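Local coordinates for odorant binding protein OBP69a (Ceratitis capitata, PDB 6HHE), which probably binds and carries small hydrophobic odorants as a secreted, all-helical member of the insect PBP/GOBP family, at residues F29-A32 / M38-N41; N62-D67 / C97-L102; N68-L73 / P79-L84. All blocks are in the same frame, centred on the assembly; numbering follows the deposited sequence. Where two conformers were deposited one is given.

Contact 1 (F29-A32 / M38-N41); sequences FIEA and MPNN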
ATOM      1  N   PHE A  29     -10.091   6.330  -5.643  1.00 22.57           N
ATOM      2  CA  PHE A  29     -10.160   4.875  -5.513  1.00 22.94           C
ATOM      3  C   PHE A  29     -10.961   4.257  -6.653  1.00 23.64           C
ATOM      4  O   PHE A  29     -10.555   3.235  -7.242  1.00 23.19           O
ATOM      5  CB  PHE A  29     -10.790   4.515  -4.165  1.00 22.76           C
ATOM      6  CG  PHE A  29      -9.934   4.851  -2.947  1.00 25.29           C
ATOM      7  CD1 PHE A  29      -8.599   4.481  -2.851  1.00 28.78           C
ATOM      8  CD2 PHE A  29     -10.514   5.519  -1.867  1.00 31.90           C
ATOM      9  CE1 PHE A  29      -7.845   4.789  -1.666  1.00 27.89           C
ATOM     10  CE2 PHE A  29      -9.773   5.809  -0.699  1.00 29.83           C
ATOM     11  CZ  PHE A  29      -8.449   5.465  -0.610  1.00 27.04           C
ATOM     12  N   ILE A  30     -12.084   4.880  -7.022  1.00 23.43           N
ATOM     13  CA  ILE A  30     -12.875   4.373  -8.142  1.00 25.74           C
ATOM     14  C   ILE A  30     -12.053   4.404  -9.418  1.00 23.28           C
ATOM     15  O   ILE A  30     -12.052   3.441 -10.198  1.00 24.60           O
ATOM     16  CB  ILE A  30     -14.168   5.185  -8.283  1.00 26.25           C
ATOM     17  CG1 ILE A  30     -15.099   4.896  -7.105  1.00 32.92           C
ATOM     18  CG2 ILE A  30     -14.834   4.872  -9.618  1.00 30.12           C
ATOM     19  CD1 ILE A  30     -16.254   5.894  -6.989  1.00 38.45           C
ATOM     20  N   GLU A  31     -11.315   5.497  -9.643  1.00 21.58           N
ATOM     21  CA  GLU A  31     -10.506   5.579 -10.861  1.00 20.30           C
ATOM     22  C   GLU A  31      -9.461   4.474 -10.910  1.00 20.33           C
ATOM     23  O   GLU A  31      -9.268   3.849 -11.956  1.00 20.46           O
ATOM     24  CB  GLU A  31      -9.831   6.940 -10.957  1.00 28.73           C
ATOM     25  CG  GLU A  31      -8.810   6.984 -12.078  1.00 44.68           C
ATOM     26  CD  GLU A  31      -9.419   7.399 -13.398  1.00 68.76           C
ATOM     27  OE1 GLU A  31     -10.648   7.639 -13.422  1.00 77.90           O
ATOM     28  OE2 GLU A  31      -8.674   7.495 -14.405  1.00 70.01           O
ATOM     29  N   ALA A  32      -8.780   4.211  -9.793  1.00 20.49           N
ATOM     30  CA  ALA A  32      -7.796   3.123  -9.758  1.00 22.05           C
ATOM     31  C   ALA A  32      -8.441   1.793 -10.076  1.00 25.39           C
ATOM     32  O   ALA A  32      -7.903   1.003 -10.854  1.00 24.46           O
ATOM     33  CB  ALA A  32      -7.164   3.068  -8.361  1.00 23.00           C
ATOM     34  N   MET A  38      -3.363   3.159 -11.027  1.00 22.58           N
ATOM     35  CA  MET A  38      -3.504   4.163  -9.934  1.00 21.92           C
ATOM     36  C   MET A  38      -3.226   5.562 -10.461  1.00 21.46           C
ATOM     37  O   MET A  38      -2.170   5.798 -11.083  1.00 22.55           O
ATOM     38  CB  MET A  38      -2.547   3.971  -8.770  1.00 23.65           C
ATOM     39  CG  MET A  38      -2.651   2.633  -8.092  1.00 27.38           C
ATOM     40  SD  MET A  38      -1.781   2.688  -6.524  1.00 30.55           S
ATOM     41  CE  MET A  38      -0.109   2.785  -7.033  1.00 29.25           C
ATOM     42  N   PRO A  39      -4.116   6.512 -10.242  1.00 18.37           N
ATOM     43  CA  PRO A  39      -3.842   7.865 -10.722  1.00 19.18           C
ATOM     44  C   PRO A  39      -2.726   8.509  -9.907  1.00 20.73           C
ATOM     45  O   PRO A  39      -2.582   8.295  -8.682  1.00 19.96           O
ATOM     46  CB  PRO A  39      -5.192   8.570 -10.557  1.00 24.10           C
ATOM     47  CG  PRO A  39      -5.842   7.850  -9.398  1.00 21.16           C
ATOM     48  CD  PRO A  39      -5.454   6.398  -9.638  1.00 19.55           C
ATOM     49  N   ASN A  40      -1.908   9.317 -10.594  1.00 20.59           N
ATOM     50  CA  ASN A  40      -0.756   9.973  -9.973  1.00 20.94           C
ATOM     51  C   ASN A  40      -1.175  11.229  -9.219  1.00 20.36           C
ATOM     52  O   ASN A  40      -0.835  12.352  -9.583  1.00 26.58           O
ATOM     53  CB  ASN A  40       0.266  10.329 -11.044  1.00 23.27           C
ATOM     54  CG  ASN A  40       1.217   9.198 -11.303  1.00 38.14           C
ATOM     55  OD1 ASN A  40       0.901   8.281 -12.042  1.00 39.74           O
ATOM     56  ND2 ASN A  40       2.386   9.250 -10.676  1.00 46.90           N
ATOM     57  N   ASN A  41      -2.022  11.046  -8.221  1.00 19.05           N
ATOM     58  CA  ASN A  41      -2.509  12.159  -7.427  1.00 20.44           C
ATOM     59  C   ASN A  41      -1.831  12.057  -6.080  1.00 17.15           C
ATOM     60  O   ASN A  41      -1.765  10.954  -5.459  1.00 18.17           O
ATOM     61  CB  ASN A  41      -4.034  12.122  -7.292  1.00 22.52           C
ATOM     62  CG  ASN A  41      -4.756  12.422  -8.606  1.00 25.34           C
ATOM     63  OD1 ASN A  41      -5.096  11.523  -9.392  1.00 28.95           O
ATOM     64  ND2 ASN A  41      -5.019  13.700  -8.830  1.00 28.40           N
TER
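P39 rests its pyrrolidine ring against A32 and E31, on the flank of helix 26-35, where the chain has turned back after leaving that helix. The ring leads with its CD-CG edge. P39 CD lies 4.0 Å from A32 CB and equally close to the backbone N of A32, and P39 CG lies 4.1 Å from E31 CG. P39 and E31 pass alongside each other with their side chains running in opposite directions.

E31 extends its first methylene to the ring because chi1 (171°) sets CG opposite the backbone N; a bend at chi2 (89°) then turns the carboxylate aside. The glutamate therefore meets the proline through its aliphatic part, and its charged end makes no contact across the segments. The methyl group of A32 sits beside the M38-P39 linkage, with A32 CB 4.1 Å from M38 CA. The backbones of the two segments come closest here, A32 CA and M38 CA being 4.4 Å apart. No hydrogen bond joins the two segments; they meet through van der Waals contact alone.

The M38 side chain leaves in another direction. It reaches I48 of helix 42-55 and F101, E105 and I108 of helix 96-110, and runs close to a bound sulfate ion. P39 also touches L28 and L44, which places its ring between helices 26-35 and 42-55. Beyond it the chain makes an inverse gamma turn centred on N40, with a weak hydrogen bond from N41 N to P39 O (2.8 Å), and N41 takes the N-cap position without a side-chain capping bond. The whole forms a compact interhelical connection within the disulfide-braced, all-helical fold of insect odorant-binding proteins.

Contact 2 (N62-D67 / C97-L102); sequences NIVHLD and CETAFL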
ATOM      1  N   ASN A  62      12.081   6.183   5.006  1.00 42.41           N
ATOM      2  CA  ASN A  62      11.362   5.798   3.786  1.00 43.28           C
ATOM      3  C   ASN A  62      11.872   4.479   3.208  1.00 44.02           C
ATOM      4  O   ASN A  62      11.937   4.303   1.991  1.00 38.11           O
ATOM      5  CB  ASN A  62      11.435   6.890   2.726  1.00 47.09           C
ATOM      6  CG  ASN A  62      10.870   8.186   3.201  1.00 47.76           C
ATOM      7  OD1 ASN A  62       9.942   8.212   4.006  1.00 44.54           O
ATOM      8  ND2 ASN A  62      11.428   9.280   2.710  1.00 48.62           N
ATOM      9  N   ILE A  63      12.241   3.538   4.075  1.00 41.87           N
ATOM     10  CA  ILE A  63      12.607   2.192   3.642  1.00 39.69           C
ATOM     11  C   ILE A  63      11.479   1.247   4.016  1.00 31.05           C
ATOM     12  O   ILE A  63      10.940   1.310   5.132  1.00 30.91           O
ATOM     13  CB  ILE A  63      13.947   1.734   4.238  1.00 45.14           C
ATOM     14  CG1 ILE A  63      15.089   2.439   3.514  1.00 48.28           C
ATOM     15  CG2 ILE A  63      14.120   0.250   4.059  1.00 39.36           C
ATOM     16  CD1 ILE A  63      15.755   3.470   4.333  1.00 61.66           C
ATOM     17  N   VAL A  64      11.095   0.398   3.074  1.00 33.96           N
ATOM     18  CA  VAL A  64       9.969  -0.503   3.273  1.00 29.66           C
ATOM     19  C   VAL A  64      10.451  -1.815   3.870  1.00 31.12           C
ATOM     20  O   VAL A  64      11.447  -2.379   3.415  1.00 40.51           O
ATOM     21  CB  VAL A  64       9.262  -0.721   1.935  1.00 27.68           C
ATOM     22  CG1 VAL A  64       8.109  -1.703   2.078  1.00 25.45           C
ATOM     23  CG2 VAL A  64       8.814   0.645   1.379  1.00 29.80           C
ATOM     24  N   HIS A  65       9.700  -2.333   4.834  1.00 28.12           N
ATOM     25  CA  HIS A  65      10.036  -3.595   5.511  1.00 28.31           C
ATOM     26  C   HIS A  65       8.843  -4.522   5.475  1.00 28.59           C
ATOM     27  O   HIS A  65       8.279  -4.886   6.498  1.00 29.99           O
ATOM     28  CB  HIS A  65      10.471  -3.334   6.944  1.00 33.88           C
ATOM     29  CG  HIS A  65      11.559  -2.320   7.062  1.00 39.67           C
ATOM     30  ND1 HIS A  65      12.858  -2.580   6.678  1.00 47.95           N
ATOM     31  CD2 HIS A  65      11.545  -1.042   7.502  1.00 39.76           C
ATOM     32  CE1 HIS A  65      13.600  -1.508   6.889  1.00 44.24           C
ATOM     33  NE2 HIS A  65      12.827  -0.559   7.385  1.00 44.88           N
ATOM     34  N   LEU A  66       8.435  -4.906   4.269  1.00 24.44           N
ATOM     35  CA  LEU A  66       7.306  -5.813   4.141  1.00 24.05           C
ATOM     36  C   LEU A  66       7.609  -7.160   4.788  1.00 26.02           C
ATOM     37  O   LEU A  66       6.690  -7.869   5.219  1.00 26.40           O
ATOM     38  CB  LEU A  66       6.984  -5.959   2.656  1.00 22.50           C
ATOM     39  CG  LEU A  66       5.628  -6.569   2.364  1.00 23.02           C
ATOM     40  CD1 LEU A  66       4.549  -5.538   2.625  1.00 28.15           C
ATOM     41  CD2 LEU A  66       5.547  -6.980   0.931  1.00 21.22           C
ATOM     42  N   ASP A  67       8.888  -7.537   4.857  1.00 25.72           N
ATOM     43  CA  ASP A  67       9.229  -8.807   5.465  1.00 24.87           C
ATOM     44  C   ASP A  67       8.818  -8.885   6.931  1.00 35.51           C
ATOM     45  O   ASP A  67       8.760  -9.989   7.471  1.00 28.45           O
ATOM     46  CB  ASP A  67      10.711  -9.070   5.253  1.00 26.39           C
ATOM     47  CG  ASP A  67      11.611  -7.958   5.761  1.00 32.71           C
ATOM     48  OD1 ASP A  67      11.294  -6.750   5.693  1.00 32.35           O
ATOM     49  OD2 ASP A  67      12.722  -8.297   6.206  1.00 33.43           O
ATOM     50  N   CYS A  97       5.725   9.568   0.433  1.00 28.71           N
ATOM     51  CA  CYS A  97       4.534   9.291  -0.356  1.00 25.27           C
ATOM     52  C   CYS A  97       4.919   8.760  -1.724  1.00 26.37           C
ATOM     53  O   CYS A  97       4.304   7.798  -2.191  1.00 23.17           O
ATOM     54  CB  CYS A  97       3.618  10.514  -0.515  1.00 24.39           C
ATOM     55  SG  CYS A  97       2.938  11.329   1.034  1.00 33.56           S
ATOM     56  N   GLU A  98       5.940   9.341  -2.370  1.00 25.34           N
ATOM     57  CA  GLU A  98       6.390   8.821  -3.666  1.00 23.69           C
ATOM     58  C   GLU A  98       6.930   7.398  -3.530  1.00 24.26           C
ATOM     59  O   GLU A  98       6.623   6.529  -4.358  1.00 24.67           O
ATOM     60  CB  GLU A  98       7.485   9.688  -4.288  1.00 25.14           C
ATOM     61  CG  GLU A  98       7.159  11.152  -4.414  1.00 31.01           C
ATOM     62  CD  GLU A  98       6.023  11.435  -5.365  1.00 39.53           C
ATOM     63  OE1 GLU A  98       5.448  12.551  -5.277  1.00 39.81           O
ATOM     64  OE2 GLU A  98       5.703  10.565  -6.209  1.00 33.72           O
ATOM     65  N   THR A  99       7.753   7.127  -2.509  1.00 24.78           N
ATOM     66  CA  THR A  99       8.231   5.761  -2.281  1.00 25.09           C
ATOM     67  C   THR A  99       7.072   4.794  -2.078  1.00 20.97           C
ATOM     68  O   THR A  99       7.070   3.695  -2.651  1.00 22.37           O
ATOM     69  CB  THR A  99       9.157   5.691  -1.071  1.00 25.21           C
ATOM     70  OG1 THR A  99      10.282   6.549  -1.301  1.00 28.48           O
ATOM     71  CG2 THR A  99       9.670   4.293  -0.866  1.00 26.52           C
ATOM     72  N   ALA A 100       6.085   5.163  -1.250  1.00 21.08           N
ATOM     73  CA  ALA A 100       4.955   4.253  -1.054  1.00 19.28           C
ATOM     74  C   ALA A 100       4.263   3.957  -2.378  1.00 22.78           C
ATOM     75  O   ALA A 100       3.890   2.801  -2.651  1.00 21.67           O
ATOM     76  CB  ALA A 100       3.952   4.855  -0.072  1.00 21.84           C
ATOM     77  N   PHE A 101       4.092   4.986  -3.212  1.00 22.99           N
ATOM     78  CA  PHE A 101       3.386   4.835  -4.482  1.00 20.25           C
ATOM     79  C   PHE A 101       4.161   3.967  -5.440  1.00 18.77           C
ATOM     80  O   PHE A 101       3.594   3.021  -6.019  1.00 19.67           O
ATOM     81  CB  PHE A 101       3.156   6.209  -5.103  1.00 20.26           C
ATOM     82  CG  PHE A 101       2.272   6.212  -6.327  1.00 22.90           C
ATOM     83  CD1 PHE A 101       0.894   6.177  -6.193  1.00 22.18           C
ATOM     84  CD2 PHE A 101       2.826   6.324  -7.581  1.00 29.40           C
ATOM     85  CE1 PHE A 101       0.058   6.278  -7.337  1.00 24.88           C
ATOM     86  CE2 PHE A 101       2.010   6.377  -8.716  1.00 26.95           C
ATOM     87  CZ  PHE A 101       0.646   6.338  -8.581  1.00 25.57           C
ATOM     88  N   LEU A 102       5.449   4.277  -5.634  1.00 21.61           N
ATOM     89  CA  LEU A 102       6.279   3.491  -6.558  1.00 21.30           C
ATOM     90  C   LEU A 102       6.390   2.040  -6.102  1.00 21.44           C
ATOM     91  O   LEU A 102       6.358   1.118  -6.936  1.00 22.37           O
ATOM     92  CB  LEU A 102       7.664   4.125  -6.661  1.00 24.56           C
ATOM     93  CG  LEU A 102       7.678   5.503  -7.315  1.00 25.34           C
ATOM     94  CD1 LEU A 102       9.060   6.099  -7.071  1.00 30.06           C
ATOM     95  CD2 LEU A 102       7.341   5.399  -8.789  1.00 25.87           C
TER
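T99, N62 and V64 meet where a long loop of the insect odorant-binding protein fold lies over helix 96-110, a helix disulfide-linked to helices 42-55 and 78-88. T99 has more of its surface buried than the other two and faces the loop with its methyl branch: CG2 stands anti to the backbone N, which leaves OG1 beside that N (chi1 -60°). The methyl carbon T99 CG2 approaches the backbone oxygen N62 O to 3.6 Å, a van der Waals contact with no hydrogen bond behind it. N62 adopts positive backbone angles (phi 61°, psi 36°), in the left-handed helical region, as its carbonyl is presented to the helix. Its CB comes within 4.2 Å of T99 OG1.

Two residues further along, V64 adds a looser apolar touch, with V64 CG2 4.4 Å from T99 CG2, and its side chain continues to T103 and Y107 on the same helix. The backbone N of V64 is held by T90 OG1, so this part of the loop is tied to the loop ahead of helix 96-110 as well as packed on the helix itself. C97 extends the bracing on another flank through its disulfide with C46.

The T99 hydroxyl hydrogen-bonds back to the loop leading into its own helix, with G93 N and D95 O.

Contact 3 (N68-L73 / P79-L84); sequences NLLEIL and PIVEEL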
ATOM      1  N   ASN A  68       8.467  -7.756   7.551  1.00 31.53           N
ATOM      2  CA  ASN A  68       7.968  -7.772   8.927  1.00 39.01           C
ATOM      3  C   ASN A  68       6.717  -8.624   9.041  1.00 38.37           C
ATOM      4  O   ASN A  68       6.509  -9.309  10.050  1.00 45.99           O
ATOM      5  CB  ASN A  68       7.673  -6.350   9.387  1.00 40.92           C
ATOM      6  CG  ASN A  68       8.924  -5.601   9.749  1.00 49.02           C
ATOM      7  OD1 ASN A  68      10.021  -6.155   9.691  1.00 38.08           O
ATOM      8  ND2 ASN A  68       8.775  -4.330  10.110  1.00 49.31           N
ATOM      9  N   LEU A  69       5.889  -8.620   8.000  1.00 31.60           N
ATOM     10  CA  LEU A  69       4.669  -9.421   8.010  1.00 29.68           C
ATOM     11  C   LEU A  69       4.945 -10.909   8.179  1.00 37.03           C
ATOM     12  O   LEU A  69       4.021 -11.658   8.525  1.00 39.58           O
ATOM     13  CB  LEU A  69       3.900  -9.194   6.712  1.00 27.45           C
ATOM     14  CG  LEU A  69       3.367  -7.757   6.550  1.00 29.88           C
ATOM     15  CD1 LEU A  69       2.612  -7.558   5.294  1.00 29.07           C
ATOM     16  CD2 LEU A  69       2.490  -7.471   7.763  1.00 40.64           C
ATOM     17  N   LEU A  70       6.175 -11.354   7.918  1.00 29.35           N
ATOM     18  CA  LEU A  70       6.502 -12.781   7.932  1.00 31.66           C
ATOM     19  C   LEU A  70       6.535 -13.336   9.345  1.00 43.67           C
ATOM     20  O   LEU A  70       6.175 -14.497   9.572  1.00 47.44           O
ATOM     21  CB  LEU A  70       7.854 -13.021   7.263  1.00 31.58           C
ATOM     22  CG  LEU A  70       7.940 -12.757   5.764  1.00 31.33           C
ATOM     23  CD1 LEU A  70       9.423 -12.709   5.387  1.00 41.88           C
ATOM     24  CD2 LEU A  70       7.213 -13.809   4.964  1.00 33.50           C
ATOM     25  N   GLU A  71       7.001 -12.543  10.303  1.00 42.76           N
ATOM     26  CA  GLU A  71       6.948 -12.997  11.688  1.00 52.36           C
ATOM     27  C   GLU A  71       5.524 -12.964  12.230  1.00 54.95           C
ATOM     28  O   GLU A  71       5.219 -13.686  13.186  1.00 60.06           O
ATOM     29  CB  GLU A  71       7.888 -12.139  12.534  1.00 60.57           C
ATOM     30  CG  GLU A  71       9.283 -12.055  11.933  1.00 74.36           C
ATOM     31  CD  GLU A  71      10.194 -11.074  12.643  1.00 86.09           C
ATOM     32  OE1 GLU A  71      10.604 -11.368  13.788  1.00 90.27           O
ATOM     33  OE2 GLU A  71      10.505 -10.013  12.050  1.00 87.05           O
ATOM     34  N   ILE A  72       4.654 -12.191  11.589  1.00 53.42           N
ATOM     35  CA  ILE A  72       3.302 -11.901  12.046  1.00 52.79           C
ATOM     36  C   ILE A  72       2.268 -12.827  11.412  1.00 46.52           C
ATOM     37  O   ILE A  72       1.285 -13.202  12.048  1.00 37.19           O
ATOM     38  CB  ILE A  72       2.967 -10.432  11.701  1.00 47.23           C
ATOM     39  CG1 ILE A  72       3.826  -9.451  12.486  1.00 57.75           C
ATOM     40  CG2 ILE A  72       1.502 -10.144  11.887  1.00 49.91           C
ATOM     41  CD1 ILE A  72       3.663  -8.025  11.980  1.00 62.19           C
ATOM     42  N   LEU A  73       2.403 -13.120  10.137  1.00 37.68           N
ATOM     43  CA  LEU A  73       1.215 -13.689   9.522  1.00 30.44           C
ATOM     44  C   LEU A  73       1.245 -15.199   9.562  1.00 25.15           C
ATOM     45  O   LEU A  73       2.312 -15.822   9.754  1.00 30.52           O
ATOM     46  CB  LEU A  73       1.088 -13.208   8.061  1.00 29.08           C
ATOM     47  CG  LEU A  73       0.661 -11.755   7.800  1.00 34.21           C
ATOM     48  CD1 LEU A  73       0.771 -11.390   6.322  1.00 31.67           C
ATOM     49  CD2 LEU A  73      -0.742 -11.467   8.293  1.00 41.00           C
ATOM     50  N   PRO A  79       4.539 -17.238   1.234  1.00 22.82           N
ATOM     51  CA  PRO A  79       5.049 -17.158  -0.139  1.00 22.02           C
ATOM     52  C   PRO A  79       4.679 -15.850  -0.810  1.00 19.40           C
ATOM     53  O   PRO A  79       5.493 -15.259  -1.525  1.00 21.76           O
ATOM     54  CB  PRO A  79       4.388 -18.340  -0.848  1.00 27.29           C
ATOM     55  CG  PRO A  79       4.131 -19.308   0.252  1.00 31.60           C
ATOM     56  CD  PRO A  79       3.914 -18.539   1.489  1.00 24.72           C
ATOM     57  N   ILE A  80       3.480 -15.351  -0.536  1.00 19.37           N
ATOM     58  CA  ILE A  80       3.051 -14.109  -1.185  1.00 18.33           C
ATOM     59  C   ILE A  80       3.851 -12.926  -0.679  1.00 18.05           C
ATOM     60  O   ILE A  80       4.318 -12.078  -1.465  1.00 17.69           O
ATOM     61  CB  ILE A  80       1.549 -13.917  -0.953  1.00 21.02           C
ATOM     62  CG1 ILE A  80       0.746 -14.851  -1.877  1.00 25.92           C
ATOM     63  CG2 ILE A  80       1.115 -12.426  -1.107  1.00 20.60           C
ATOM     64  CD1 ILE A  80      -0.641 -15.141  -1.271  1.00 26.08           C
ATOM     65  N   VAL A  81       4.030 -12.836   0.645  1.00 17.79           N
ATOM     66  CA  VAL A  81       4.804 -11.730   1.194  1.00 17.68           C
ATOM     67  C   VAL A  81       6.252 -11.803   0.769  1.00 19.14           C
ATOM     68  O   VAL A  81       6.847 -10.787   0.390  1.00 20.24           O
ATOM     69  CB  VAL A  81       4.664 -11.717   2.715  1.00 20.39           C
ATOM     70  CG1 VAL A  81       5.640 -10.731   3.322  1.00 25.88           C
ATOM     71  CG2 VAL A  81       3.251 -11.436   3.131  1.00 23.84           C
ATOM     72  N   GLU A  82       6.855 -12.996   0.830  0.76 19.72           N
ATOM     73  CA  GLU A  82       8.246 -13.119   0.406  0.76 20.28           C
ATOM     74  C   GLU A  82       8.434 -12.666  -1.024  0.76 21.74           C
ATOM     75  O   GLU A  82       9.411 -11.984  -1.327  0.76 23.53           O
ATOM     76  CB  GLU A  82       8.729 -14.548   0.562  0.76 23.57           C
ATOM     77  CG  GLU A  82       8.792 -14.988   1.935  0.76 34.37           C
ATOM     78  CD  GLU A  82       9.553 -16.244   2.057  0.76 40.13           C
ATOM     79  OE1 GLU A  82       9.847 -16.942   1.068  0.76 39.15           O
ATOM     80  OE2 GLU A  82       9.870 -16.510   3.195  0.76 33.35           O
ATOM     81  N   GLU A  83       7.519 -13.037  -1.911  1.00 19.89           N
ATOM     82  CA  GLU A  83       7.699 -12.669  -3.309  1.00 19.71           C
ATOM     83  C   GLU A  83       7.605 -11.160  -3.499  1.00 21.35           C
ATOM     84  O   GLU A  83       8.400 -10.569  -4.255  1.00 21.49           O
ATOM     85  CB  GLU A  83       6.694 -13.415  -4.176  1.00 21.67           C
ATOM     86  CG  GLU A  83       6.766 -12.962  -5.613  1.00 26.00           C
ATOM     87  CD  GLU A  83       5.695 -13.503  -6.517  1.00 29.59           C
ATOM     88  OE1 GLU A  83       4.516 -13.443  -6.187  1.00 29.63           O
ATOM     89  OE2 GLU A  83       6.056 -13.984  -7.632  1.00 39.46           O
ATOM     90  N   LEU A  84       6.657 -10.502  -2.826  1.00 18.94           N
ATOM     91  CA  LEU A  84       6.547  -9.044  -2.955  1.00 17.27           C
ATOM     92  C   LEU A  84       7.761  -8.335  -2.391  1.00 22.23           C
ATOM     93  O   LEU A  84       8.303  -7.404  -3.016  1.00 22.31           O
ATOM     94  CB  LEU A  84       5.278  -8.551  -2.267  1.00 19.11           C
ATOM     95  CG  LEU A  84       3.972  -8.983  -2.914  1.00 18.99           C
ATOM     96  CD1 LEU A  84       2.822  -8.698  -2.010  1.00 22.23           C
ATOM     97  CD2 LEU A  84       3.765  -8.220  -4.225  1.00 20.75           C
TER
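The short, weakly bonded helix 69-72 and helix 78-88 come nearest at L70 and V81, whose CA atoms are 7.0 Å apart. V81 is the central residue, a buried valine that uses both of its methyl groups. The first, CG1, stands anti to the backbone N (chi1 170°) and touches both L70 and L69: V81 CG1 lies 3.8 Å from L70 CD2 and 4.1 Å from L69 CB. The second, V81 CG2, takes L73 CD1 at 4.0 Å, the two side chains meeting at a slant.

L70 does not set out toward helix 78-88, but its end swings nearer, and there its isobutyl group slides past V81 in the opposite direction. L69 meets the valine with its CB, and its side chain also touches L57 in the preceding loop. All of these contacts are apolar, and no hydrogen bond crosses between the segments.

The short helix 69-72 and helix 78-88 make a local helical hairpin at the periphery of the all-helical odorant-binding protein fold. Helix 78-88 uses its other residues differently: I80 and E83 line the site of the bound 2-(2-methoxyethoxy)ethanol, and L84 packs on L66, Y107, T110 and N111.

The exposed E82 crosses L70 at about a right angle. Its aliphatic CG lies 3.6 Å from L70 CD2 in one of two deposited conformers, so the detail of this touch is doubtful. In that conformer the extended chain beyond CG carries the carboxylate on past the leucine, with E82 OE2 4.2 Å from L70 CD2.

How the contacts relate
Along the chain, contact 1 closes before the other two open. Contact 1 and contact 2, with centres about 18 Å apart, meet at F101 of helix 96-110: M38 CE approaches F101 CE1 to 3.5 Å, and N40 ND2 lies 3.5 Å from F101 CE2. Contact 3 is nested in the chain loop that contact 2 closes, and their centres are about 15 Å apart. L66 is the joint between them, its CD2 lying 3.6 Å from L84 CB and its O 3.6 Å from V81 CG1. Contacts 1 and 3 lie on opposite sides of the chain's centre, their centres about 26 Å apart and their nearest atoms about 12 Å. Of the three, contact 3 holds residues of the ligand site, I80 and E83, which N111 and I114 complete.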